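Side-chain contact in C-X-C motif chemokine 13 (PDB 7JNY), which attracts B lymphocytes as a secreted CXC chemokine that binds the receptor CXCR5, and also binds heparin: residues V20-R25 / I44-K49. Numbering follows the deposited sequence.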
ATOM      1  N   VAL A  20      -0.776 -11.693  -3.727  1.00 35.08           N
ATOM      2  CA  VAL A  20      -1.976 -11.930  -4.511  1.00 35.96           C
ATOM      3  C   VAL A  20      -2.534 -10.593  -4.987  1.00 32.66           C
ATOM      4  O   VAL A  20      -2.623  -9.625  -4.218  1.00 38.72           O
ATOM      5  CB  VAL A  20      -3.019 -12.698  -3.688  1.00 35.80           C
ATOM      6  CG1 VAL A  20      -4.322 -12.831  -4.481  1.00 38.06           C
ATOM      7  CG2 VAL A  20      -2.482 -14.065  -3.232  1.00 37.51           C
ATOM      8  N   PHE A  21      -2.900 -10.540  -6.267  1.00 35.21           N
ATOM      9  CA  PHE A  21      -3.469  -9.335  -6.874  1.00 36.92           C
ATOM     10  C   PHE A  21      -4.744  -8.903  -6.154  1.00 30.77           C
ATOM     11  O   PHE A  21      -5.611  -9.718  -5.852  1.00 31.57           O
ATOM     12  CB  PHE A  21      -3.720  -9.585  -8.369  1.00 30.86           C
ATOM     13  CG  PHE A  21      -4.370  -8.420  -9.076  1.00 32.41           C
ATOM     14  CD1 PHE A  21      -3.660  -7.271  -9.361  1.00 39.43           C
ATOM     15  CD2 PHE A  21      -5.705  -8.497  -9.458  1.00 34.52           C
ATOM     16  CE1 PHE A  21      -4.275  -6.202  -9.977  1.00 37.05           C
ATOM     17  CE2 PHE A  21      -6.319  -7.430 -10.082  1.00 47.25           C
ATOM     18  CZ  PHE A  21      -5.602  -6.282 -10.344  1.00 36.61           C
ATOM     19  N   ILE A  22      -4.840  -7.616  -5.845  1.00 30.99           N
ATOM     20  CA  ILE A  22      -6.080  -7.052  -5.327  1.00 30.43           C
ATOM     21  C   ILE A  22      -6.606  -6.010  -6.316  1.00 30.93           C
ATOM     22  O   ILE A  22      -5.989  -4.938  -6.474  1.00 29.77           O
ATOM     23  CB  ILE A  22      -5.879  -6.405  -3.959  1.00 30.94           C
ATOM     24  CG1 ILE A  22      -5.280  -7.395  -2.940  1.00 31.84           C
ATOM     25  CG2 ILE A  22      -7.211  -5.945  -3.384  1.00 33.10           C
ATOM     26  CD1 ILE A  22      -5.044  -6.746  -1.586  1.00 32.72           C
ATOM     27  N   PRO A  23      -7.741  -6.250  -6.973  1.00 33.63           N
ATOM     28  CA  PRO A  23      -8.233  -5.272  -7.954  1.00 30.08           C
ATOM     29  C   PRO A  23      -8.483  -3.926  -7.297  1.00 30.42           C
ATOM     30  O   PRO A  23      -9.016  -3.848  -6.192  1.00 31.76           O
ATOM     31  CB  PRO A  23      -9.539  -5.894  -8.459  1.00 32.98           C
ATOM     32  CG  PRO A  23      -9.449  -7.339  -8.147  1.00 32.60           C
ATOM     33  CD  PRO A  23      -8.508  -7.507  -6.989  1.00 30.67           C
ATOM     34  N   ARG A  24      -8.125  -2.848  -8.003  1.00 35.25           N
ATOM     35  CA  ARG A  24      -8.232  -1.528  -7.404  1.00 24.79           C
ATOM     36  C   ARG A  24      -9.648  -1.236  -6.924  1.00 25.68           C
ATOM     37  O   ARG A  24      -9.823  -0.533  -5.924  1.00 32.05           O
ATOM     38  CB  ARG A  24      -7.776  -0.456  -8.390  1.00 33.54           C
ATOM     39  CG  ARG A  24      -7.377   0.824  -7.687  1.00 37.00           C
ATOM     40  CD  ARG A  24      -7.588   2.036  -8.570  1.00 41.30           C
ATOM     41  NE  ARG A  24      -8.948   2.105  -9.091  1.00 43.00           N
ATOM     42  CZ  ARG A  24     -10.038   2.310  -8.354  1.00 57.70           C
ATOM     43  NH1 ARG A  24      -9.969   2.481  -7.037  1.00 58.55           N
ATOM     44  NH2 ARG A  24     -11.229   2.342  -8.951  1.00 54.91           N
ATOM     45  N   ARG A  25     -10.663  -1.771  -7.606  1.00 35.56           N
ATOM     46  CA  ARG A  25     -12.045  -1.472  -7.244  1.00 34.78           C
ATOM     47  C   ARG A  25     -12.403  -1.987  -5.856  1.00 36.69           C
ATOM     48  O   ARG A  25     -13.420  -1.569  -5.300  1.00 31.29           O
ATOM     49  CB  ARG A  25     -13.013  -2.078  -8.271  1.00 44.15           C
ATOM     50  CG  ARG A  25     -12.915  -3.591  -8.482  1.00 44.80           C
ATOM     51  CD  ARG A  25     -14.247  -4.197  -8.968  1.00 51.99           C
ATOM     52  NE  ARG A  25     -14.508  -3.861 -10.364  1.00 88.96           N
ATOM     53  CZ  ARG A  25     -15.321  -2.885 -10.763  1.00 89.74           C
ATOM     54  NH1 ARG A  25     -16.138  -2.273  -9.918  1.00 74.63           N
ATOM     55  NH2 ARG A  25     -15.314  -2.508 -12.042  1.00 45.41           N
ATOM     56  N   ILE A  44       3.147  -2.416   3.314  1.00 21.84           N
ATOM     57  CA  ILE A  44       2.042  -1.857   2.525  1.00 20.93           C
ATOM     58  C   ILE A  44       0.806  -2.622   2.952  1.00 23.09           C
ATOM     59  O   ILE A  44       0.735  -3.844   2.765  1.00 29.60           O
ATOM     60  CB  ILE A  44       2.252  -1.969   1.011  1.00 22.99           C
ATOM     61  CG1 ILE A  44       3.531  -1.242   0.561  1.00 24.07           C
ATOM     62  CG2 ILE A  44       1.005  -1.410   0.288  1.00 23.29           C
ATOM     63  CD1 ILE A  44       3.723  -1.123  -0.965  1.00 24.36           C
ATOM     64  N   ILE A  45      -0.153  -1.929   3.556  1.00 23.16           N
ATOM     65  CA  ILE A  45      -1.352  -2.569   4.086  1.00 23.48           C
ATOM     66  C   ILE A  45      -2.555  -2.100   3.270  1.00 22.53           C
ATOM     67  O   ILE A  45      -2.802  -0.894   3.151  1.00 22.47           O
ATOM     68  CB  ILE A  45      -1.540  -2.257   5.569  1.00 23.76           C
ATOM     69  CG1 ILE A  45      -0.267  -2.695   6.332  1.00 35.33           C
ATOM     70  CG2 ILE A  45      -2.765  -2.957   6.086  1.00 25.53           C
ATOM     71  CD1 ILE A  45      -0.259  -2.293   7.773  1.00 29.46           C
ATOM     72  N   VAL A  46      -3.295  -3.039   2.714  1.00 30.06           N
ATOM     73  CA  VAL A  46      -4.441  -2.735   1.843  1.00 25.38           C
ATOM     74  C   VAL A  46      -5.733  -3.027   2.587  1.00 31.09           C
ATOM     75  O   VAL A  46      -5.966  -4.161   3.044  1.00 28.82           O
ATOM     76  CB  VAL A  46      -4.379  -3.536   0.535  1.00 26.23           C
ATOM     77  CG1 VAL A  46      -5.641  -3.263  -0.306  1.00 30.19           C
ATOM     78  CG2 VAL A  46      -3.121  -3.188  -0.235  1.00 23.15           C
ATOM     79  N   TRP A  47      -6.585  -2.008   2.698  1.00 29.63           N
ATOM     80  CA  TRP A  47      -7.888  -2.148   3.345  1.00 26.84           C
ATOM     81  C   TRP A  47      -8.927  -2.383   2.276  1.00 31.23           C
ATOM     82  O   TRP A  47      -9.230  -1.473   1.496  1.00 28.22           O
ATOM     83  CB  TRP A  47      -8.239  -0.913   4.161  1.00 36.42           C
ATOM     84  CG  TRP A  47      -7.325  -0.753   5.274  1.00 34.50           C
ATOM     85  CD1 TRP A  47      -5.973  -0.594   5.203  1.00 34.13           C
ATOM     86  CD2 TRP A  47      -7.658  -0.808   6.650  1.00 41.88           C
ATOM     87  NE1 TRP A  47      -5.446  -0.502   6.465  1.00 34.19           N
ATOM     88  CE2 TRP A  47      -6.463  -0.638   7.373  1.00 40.72           C
ATOM     89  CE3 TRP A  47      -8.860  -0.971   7.351  1.00 46.23           C
ATOM     90  CZ2 TRP A  47      -6.431  -0.624   8.766  1.00 49.58           C
ATOM     91  CZ3 TRP A  47      -8.828  -0.955   8.731  1.00 49.06           C
ATOM     92  CH2 TRP A  47      -7.620  -0.784   9.425  1.00 50.10           C
ATOM     93  N   LYS A  48      -9.482  -3.586   2.259  1.00 35.53           N
ATOM     94  CA  LYS A  48     -10.395  -3.981   1.199  1.00 30.29           C
ATOM     95  C   LYS A  48     -11.840  -3.672   1.559  1.00 36.53           C
ATOM     96  O   LYS A  48     -12.204  -3.518   2.728  1.00 37.67           O
ATOM     97  CB  LYS A  48     -10.238  -5.468   0.865  1.00 39.10           C
ATOM     98  CG  LYS A  48      -8.942  -5.737   0.107  1.00 42.76           C
ATOM     99  CD  LYS A  48      -8.564  -7.211  -0.010  1.00 42.52           C
ATOM    100  CE  LYS A  48      -9.642  -8.093  -0.629  1.00 55.56           C
ATOM    101  NZ  LYS A  48      -9.188  -9.517  -0.646  1.00 60.19           N
ATOM    102  N   LYS A  49     -12.673  -3.573   0.513  1.00 39.72           N
ATOM    103  CA  LYS A  49     -14.035  -3.133   0.739  1.00 44.95           C
ATOM    104  C   LYS A  49     -14.802  -4.125   1.594  1.00 44.39           C
ATOM    105  O   LYS A  49     -15.673  -3.720   2.367  1.00 49.26           O
ATOM    106  CB  LYS A  49     -14.730  -2.889  -0.602  1.00 40.52           C
ATOM    107  CG  LYS A  49     -14.620  -1.411  -0.955  1.00 42.85           C
ATOM    108  CD  LYS A  49     -14.938  -1.079  -2.390  1.00 48.09           C
ATOM    109  CE  LYS A  49     -14.863   0.432  -2.579  1.00 48.06           C
ATOM    110  NZ  LYS A  49     -14.242   0.820  -3.873  1.00 66.19           N
TER
HETATM  111  O   HOH W   1      -7.557 -10.513  -3.292  1.00 45.08           O
HETATM  112  O   HOH W   2     -11.721   2.287  -4.376  1.00 36.55           O
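I22 is the side chain through which segment 20-25 packs on strand 43-48: its CD1 reaches V46 and also K48, while CG2 rests on K48 alone. The CG1 branch extends toward V46, and the two side chains meet tip to tip, CD1 of I22 standing 3.8 Å from CG1 of V46. With CG1 of V46 anti to its backbone N (chi1 176°), that methyl faces the isoleucine. The other branch, CG2, lies against the aliphatic part of K48, 3.8 Å from its CD, and I22 CD1 touches the same methylene from the end of its own chain. K48 is bent at its third torsion (chi3 55°) and carries its ammonium past the isoleucine to a water, which lies 3.3 Å from K48 NZ and donates a weak bond to the carbonyl O of F21. Cutting I22 back to an alanine is likely to open a gap beside CG1 of V46 and strip the I22 side of the K48 methylenes of its cover. At the other end, K49 reaches across to the backbone of R25, in the 3-10 turn, its NZ donating to R25 O at 2.9 Å. The ammonium stands above the carbonyl plane, at a C=O...N angle of 137°. A second water accepts from both K49 NZ, at 3.0 Å, and R24 NH1, at 3.2 Å, so one oxygen lies between two like charges and probably eases their repulsion. The contact thus passes from a buried apolar patch to an exposed, water-bridged polar edge. It packs the chemokine N-loop and the 3-10 turn that follows it on the middle strand of the antiparallel part of the sheet (27-33, 43-48, 53-56): I22 and V46 both touch I27, I22 also packs on W62 of helix 61-72, and in strand 53-56 V46 leans on V56 and K48 on V54.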